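Local atomic coordinates of Pre-mRNA-processing-splicing factor 8 (Cryptococcus neoformans var. grubii serotype A, PDB entry 6MX6), a protein that contains an intein that probably excises itself from the precursor by protein splicing and joins the flanking exteins. Residues 5-17 with 21-33. Residues are numbered along the deposited sequence; the frame is centred on the assembly and turned at random.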
loop_
_atom_site.group_PDB
_atom_site.type_symbol
_atom_site.label_atom_id
_atom_site.label_comp_id
_atom_site.label_asym_id
_atom_site.label_seq_id
_atom_site.Cartn_x
_atom_site.Cartn_y
_atom_site.Cartn_z
ATOM N N CYS A 5 -6.837 -4.012 -1.863
ATOM C CA CYS A 5 -7.683 -3.203 -0.996
ATOM C C CYS A 5 -7.111 -3.164 0.429
ATOM O O CYS A 5 -6.320 -4.031 0.791
ATOM C CB CYS A 5 -9.078 -3.775 -1.010
ATOM S SG CYS A 5 -9.429 -4.504 -2.623
ATOM N N LEU A 6 -7.532 -2.192 1.241
ATOM C CA LEU A 6 -6.844 -1.871 2.488
ATOM C C LEU A 6 -7.772 -1.980 3.687
ATOM O O LEU A 6 -8.975 -1.736 3.585
ATOM C CB LEU A 6 -6.271 -0.450 2.446
ATOM C CG LEU A 6 -5.283 -0.172 1.317
ATOM C CD1 LEU A 6 -4.902 1.302 1.356
ATOM C CD2 LEU A 6 -4.051 -1.038 1.468
ATOM N N GLN A 7 -7.196 -2.307 4.845
ATOM C CA GLN A 7 -7.997 -2.392 6.053
ATOM C C GLN A 7 -8.607 -1.042 6.384
ATOM O O GLN A 7 -7.950 -0.001 6.265
ATOM C CB GLN A 7 -7.157 -2.857 7.243
ATOM C CG GLN A 7 -8.000 -3.106 8.479
ATOM C CD GLN A 7 -7.183 -3.677 9.620
ATOM O OE1 GLN A 7 -6.208 -3.071 10.050
ATOM N NE2 GLN A 7 -7.576 -4.852 10.111
ATOM N N ASN A 8 -9.875 -1.060 6.791
ATOM C CA ASN A 8 -10.512 0.164 7.257
ATOM C C ASN A 8 -9.698 0.798 8.378
ATOM O O ASN A 8 -9.189 0.113 9.272
ATOM C CB ASN A 8 -11.930 -0.118 7.739
ATOM C CG ASN A 8 -12.915 -0.286 6.590
ATOM O OD1 ASN A 8 -12.522 -0.388 5.427
ATOM N ND2 ASN A 8 -14.200 -0.321 6.916
ATOM N N GLY A 9 -9.597 2.116 8.334
ATOM C CA GLY A 9 -8.784 2.854 9.277
ATOM C C GLY A 9 -7.407 3.195 8.764
ATOM O O GLY A 9 -6.662 3.902 9.457
ATOM N N THR A 10 -7.046 2.717 7.578
ATOM C CA THR A 10 -5.796 3.123 6.956
ATOM C C THR A 10 -5.880 4.601 6.582
ATOM O O THR A 10 -6.851 5.042 5.962
ATOM C CB THR A 10 -5.506 2.270 5.722
ATOM O OG1 THR A 10 -5.436 0.876 6.081
ATOM C CG2 THR A 10 -4.194 2.694 5.098
ATOM N N ARG A 11 -4.865 5.369 6.978
ATOM C CA ARG A 11 -4.860 6.819 6.794
ATOM C C ARG A 11 -4.128 7.171 5.504
ATOM O O ARG A 11 -2.946 6.844 5.346
ATOM C CB ARG A 11 -4.202 7.505 7.997
ATOM C CG ARG A 11 -4.901 7.225 9.322
ATOM C CD ARG A 11 -3.952 7.357 10.512
ATOM N NE ARG A 11 -3.339 8.678 10.571
ATOM C CZ ARG A 11 -2.416 9.036 11.457
ATOM N NH1 ARG A 11 -1.995 8.166 12.367
ATOM N NH2 ARG A 11 -1.913 10.264 11.431
ATOM N N LEU A 12 -4.823 7.843 4.590
ATOM C CA LEU A 12 -4.292 8.275 3.309
ATOM C C LEU A 12 -4.222 9.794 3.262
ATOM O O LEU A 12 -4.775 10.487 4.119
ATOM C CB LEU A 12 -5.167 7.753 2.167
ATOM C CG LEU A 12 -5.528 6.271 2.284
ATOM C CD1 LEU A 12 -6.496 5.849 1.194
ATOM C CD2 LEU A 12 -4.255 5.427 2.233
ATOM N N LEU A 13 -3.564 10.308 2.222
ATOM C CA LEU A 13 -3.397 11.748 2.023
ATOM C C LEU A 13 -4.289 12.218 0.881
ATOM O O LEU A 13 -4.213 11.684 -0.231
ATOM C CB LEU A 13 -1.937 12.095 1.723
ATOM C CG LEU A 13 -0.962 11.913 2.886
ATOM C CD1 LEU A 13 0.458 12.236 2.465
ATOM C CD2 LEU A 13 -1.383 12.757 4.070
ATOM N N ARG A 14 -5.130 13.213 1.158
ATOM C CA ARG A 14 -5.823 13.916 0.088
ATOM C C ARG A 14 -4.831 14.734 -0.735
ATOM O O ARG A 14 -3.706 15.012 -0.309
ATOM C CB ARG A 14 -6.894 14.848 0.653
ATOM C CG ARG A 14 -8.091 14.164 1.285
ATOM C CD ARG A 14 -9.167 15.190 1.610
ATOM N NE ARG A 14 -10.294 14.604 2.326
ATOM C CZ ARG A 14 -11.284 13.939 1.741
ATOM N NH1 ARG A 14 -11.287 13.767 0.425
ATOM N NH2 ARG A 14 -12.269 13.443 2.473
ATOM N N ALA A 15 -5.272 15.147 -1.927
ATOM C CA ALA A 15 -4.401 15.932 -2.797
ATOM C C ALA A 15 -3.955 17.236 -2.148
ATOM O O ALA A 15 -2.913 17.779 -2.531
ATOM C CB ALA A 15 -5.100 16.227 -4.126
ATOM N N ASP A 16 -4.706 17.744 -1.175
ATOM C CA ASP A 16 -4.354 18.989 -0.502
ATOM C C ASP A 16 -3.478 18.769 0.724
ATOM O O ASP A 16 -3.116 19.744 1.394
ATOM C CB ASP A 16 -5.621 19.762 -0.110
ATOM C CG ASP A 16 -6.420 19.079 0.991
ATOM O OD1 ASP A 16 -6.146 17.901 1.302
ATOM O OD2 ASP A 16 -7.332 19.725 1.549
ATOM N N GLY A 17 -3.135 17.521 1.040
ATOM C CA GLY A 17 -2.257 17.217 2.145
ATOM C C GLY A 17 -2.948 16.830 3.434
ATOM O O GLY A 17 -2.272 16.345 4.347
ATOM N N LEU A 21 -9.455 8.787 5.943
ATOM C CA LEU A 21 -9.444 7.343 6.142
ATOM C C LEU A 21 -9.899 6.656 4.859
ATOM O O LEU A 21 -10.715 7.191 4.105
ATOM C CB LEU A 21 -10.342 6.944 7.312
ATOM C CG LEU A 21 -9.952 7.494 8.691
ATOM C CD1 LEU A 21 -10.929 6.999 9.757
ATOM C CD2 LEU A 21 -8.522 7.127 9.060
ATOM N N VAL A 22 -9.341 5.472 4.600
ATOM C CA VAL A 22 -9.572 4.812 3.318
ATOM C C VAL A 22 -11.064 4.589 3.088
ATOM O O VAL A 22 -11.554 4.706 1.959
ATOM C CB VAL A 22 -8.777 3.491 3.233
ATOM C CG1 VAL A 22 -9.197 2.515 4.338
ATOM C CG2 VAL A 22 -8.965 2.850 1.869
ATOM N N GLU A 23 -11.810 4.284 4.149
ATOM C CA GLU A 23 -13.237 4.020 4.002
ATOM C C GLU A 23 -14.059 5.290 3.822
ATOM O O GLU A 23 -15.248 5.192 3.495
ATOM C CB GLU A 23 -13.763 3.233 5.204
ATOM C CG GLU A 23 -13.796 4.005 6.515
ATOM C CD GLU A 23 -12.543 3.769 7.351
ATOM O OE1 GLU A 23 -11.495 3.444 6.757
ATOM O OE2 GLU A 23 -12.613 3.902 8.592
ATOM N N ASP A 24 -13.467 6.465 4.020
ATOM C CA ASP A 24 -14.144 7.733 3.767
ATOM C C ASP A 24 -13.870 8.272 2.371
ATOM O O ASP A 24 -14.422 9.313 2.003
ATOM C CB ASP A 24 -13.732 8.774 4.815
ATOM C CG ASP A 24 -14.127 8.369 6.227
ATOM O OD1 ASP A 24 -15.096 7.595 6.373
ATOM O OD2 ASP A 24 -13.465 8.819 7.191
ATOM N N VAL A 25 -13.032 7.591 1.590
ATOM C CA VAL A 25 -12.767 7.995 0.214
ATOM C C VAL A 25 -14.004 7.725 -0.629
ATOM O O VAL A 25 -14.529 6.606 -0.637
ATOM C CB VAL A 25 -11.553 7.239 -0.339
ATOM C CG1 VAL A 25 -11.386 7.509 -1.831
ATOM C CG2 VAL A 25 -10.288 7.624 0.438
ATOM N N GLN A 26 -14.471 8.741 -1.345
ATOM C CA GLN A 26 -15.667 8.609 -2.165
ATOM C C GLN A 26 -15.337 8.861 -3.629
ATOM O O GLN A 26 -14.262 9.356 -3.967
ATOM C CB GLN A 26 -16.773 9.556 -1.685
ATOM C CG GLN A 26 -17.848 8.849 -0.873
ATOM C CD GLN A 26 -18.287 7.524 -1.499
ATOM O OE1 GLN A 26 -18.569 7.445 -2.704
ATOM N NE2 GLN A 26 -18.340 6.474 -0.680
ATOM N N GLU A 27 -16.290 8.512 -4.499
ATOM C CA GLU A 27 -16.076 8.593 -5.941
ATOM C C GLU A 27 -15.659 10.001 -6.360
ATOM O O GLU A 27 -16.241 10.994 -5.916
ATOM C CB GLU A 27 -17.346 8.174 -6.686
ATOM C CG GLU A 27 -17.264 8.312 -8.200
ATOM C CD GLU A 27 -16.721 7.068 -8.891
ATOM O OE1 GLU A 27 -16.702 5.985 -8.266
ATOM O OE2 GLU A 27 -16.312 7.172 -10.067
ATOM N N GLY A 28 -14.641 10.078 -7.218
ATOM C CA GLY A 28 -14.096 11.346 -7.666
ATOM C C GLY A 28 -13.121 12.020 -6.719
ATOM O O GLY A 28 -12.533 13.042 -7.096
ATOM N N ASP A 29 -12.924 11.491 -5.509
ATOM C CA ASP A 29 -12.066 12.150 -4.529
ATOM C C ASP A 29 -10.633 12.272 -5.042
ATOM O O ASP A 29 -10.129 11.416 -5.770
ATOM C CB ASP A 29 -12.079 11.391 -3.196
ATOM C CG ASP A 29 -13.054 11.986 -2.197
ATOM O OD1 ASP A 29 -13.641 13.042 -2.515
ATOM O OD2 ASP A 29 -13.238 11.406 -1.098
ATOM N N GLN A 30 -9.974 13.358 -4.650
ATOM C CA GLN A 30 -8.611 13.638 -5.074
ATOM C C GLN A 30 -7.644 13.204 -3.976
ATOM O O GLN A 30 -7.755 13.657 -2.832
ATOM C CB GLN A 30 -8.444 15.123 -5.397
ATOM C CG GLN A 30 -9.338 15.606 -6.546
ATOM C CD GLN A 30 -9.027 14.911 -7.859
ATOM O OE1 GLN A 30 -8.028 15.214 -8.510
ATOM N NE2 GLN A 30 -9.883 13.967 -8.254
ATOM N N LEU A 31 -6.718 12.321 -4.328
ATOM C CA LEU A 31 -5.658 11.822 -3.463
ATOM C C LEU A 31 -4.306 12.326 -3.946
ATOM O O LEU A 31 -4.157 12.818 -5.067
ATOM C CB LEU A 31 -5.647 10.291 -3.446
ATOM C CG LEU A 31 -6.950 9.628 -3.023
ATOM C CD1 LEU A 31 -6.776 8.124 -3.113
ATOM C CD2 LEU A 31 -7.314 10.059 -1.616
ATOM N N LEU A 32 -3.299 12.152 -3.100
ATOM C CA LEU A 32 -1.962 12.641 -3.396
ATOM C C LEU A 32 -1.124 11.529 -4.021
ATOM O O LEU A 32 -0.992 10.442 -3.444
ATOM C CB LEU A 32 -1.316 13.173 -2.122
ATOM C CG LEU A 32 0.030 13.866 -2.305
ATOM C CD1 LEU A 32 -0.050 14.884 -3.432
ATOM C CD2 LEU A 32 0.428 14.516 -0.998
ATOM N N GLY A 33 -0.558 11.805 -5.198
ATOM C CA GLY A 33 0.358 10.900 -5.857
ATOM C C GLY A 33 1.776 11.049 -5.346
ATOM O O GLY A 33 2.137 12.017 -4.665
#
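Glu23 reaches across to the type II turn from Gln7 to Thr10, where its OE1 takes the backbone N-H of Gly9 at 2.8 Å, on the syn side of the carboxylate. The side chain is turned about its CB-CG bond (chi2 -95°), which lays the carboxylate over the amide of Asn8, their planes 17° apart and stacked; Asn8 OD1 is itself bonded to Ser155. Next along, Val22 N sits nearly in line with the C=O of Thr10 (N to O 2.9 Å), though its N-H is bent, 140° at the hydrogen, beside the antiparallel non-hydrogen-bonded pair of Arg11 and Leu21.

Two backbone bonds close the other end, either side of the Arg14-Leu31 bridge: Leu32 N gives to Leu13 O at 3.0 Å, and Ala15 N gives to Gln30 O at the same length. Nearby, the extended side chain of Arg14 presents NH1 to Asp29 OD2 in a weak salt bridge of 3.4 Å, the guanidinium and carboxylate planes nearly perpendicular. Asp29 OD2 also accepts the N-H of Gln26 across the type II turn, so one oxygen serves both turn and bridge.

Val22 packs CB against Leu12 CD1 (3.9 Å), and its CG1 rests on Gln7 O, which accepts from Thr10 N and OG1. Leu13 and Leu32 run side by side, CB to CB 4.0 Å, both touching Leu166 of strand 164-166. On the face shared by Arg11 and Leu21, Leu21 CD2 lies 3.6 Å from Arg11 CG; the Arg11 guanidinium is paired with Glu19.

In this part of the Hint fold, the turn that ends strand 6-7, close behind Cys5, thus relies on a carboxylate, probably ionised, whereas the far end relies mainly on backbone bonds.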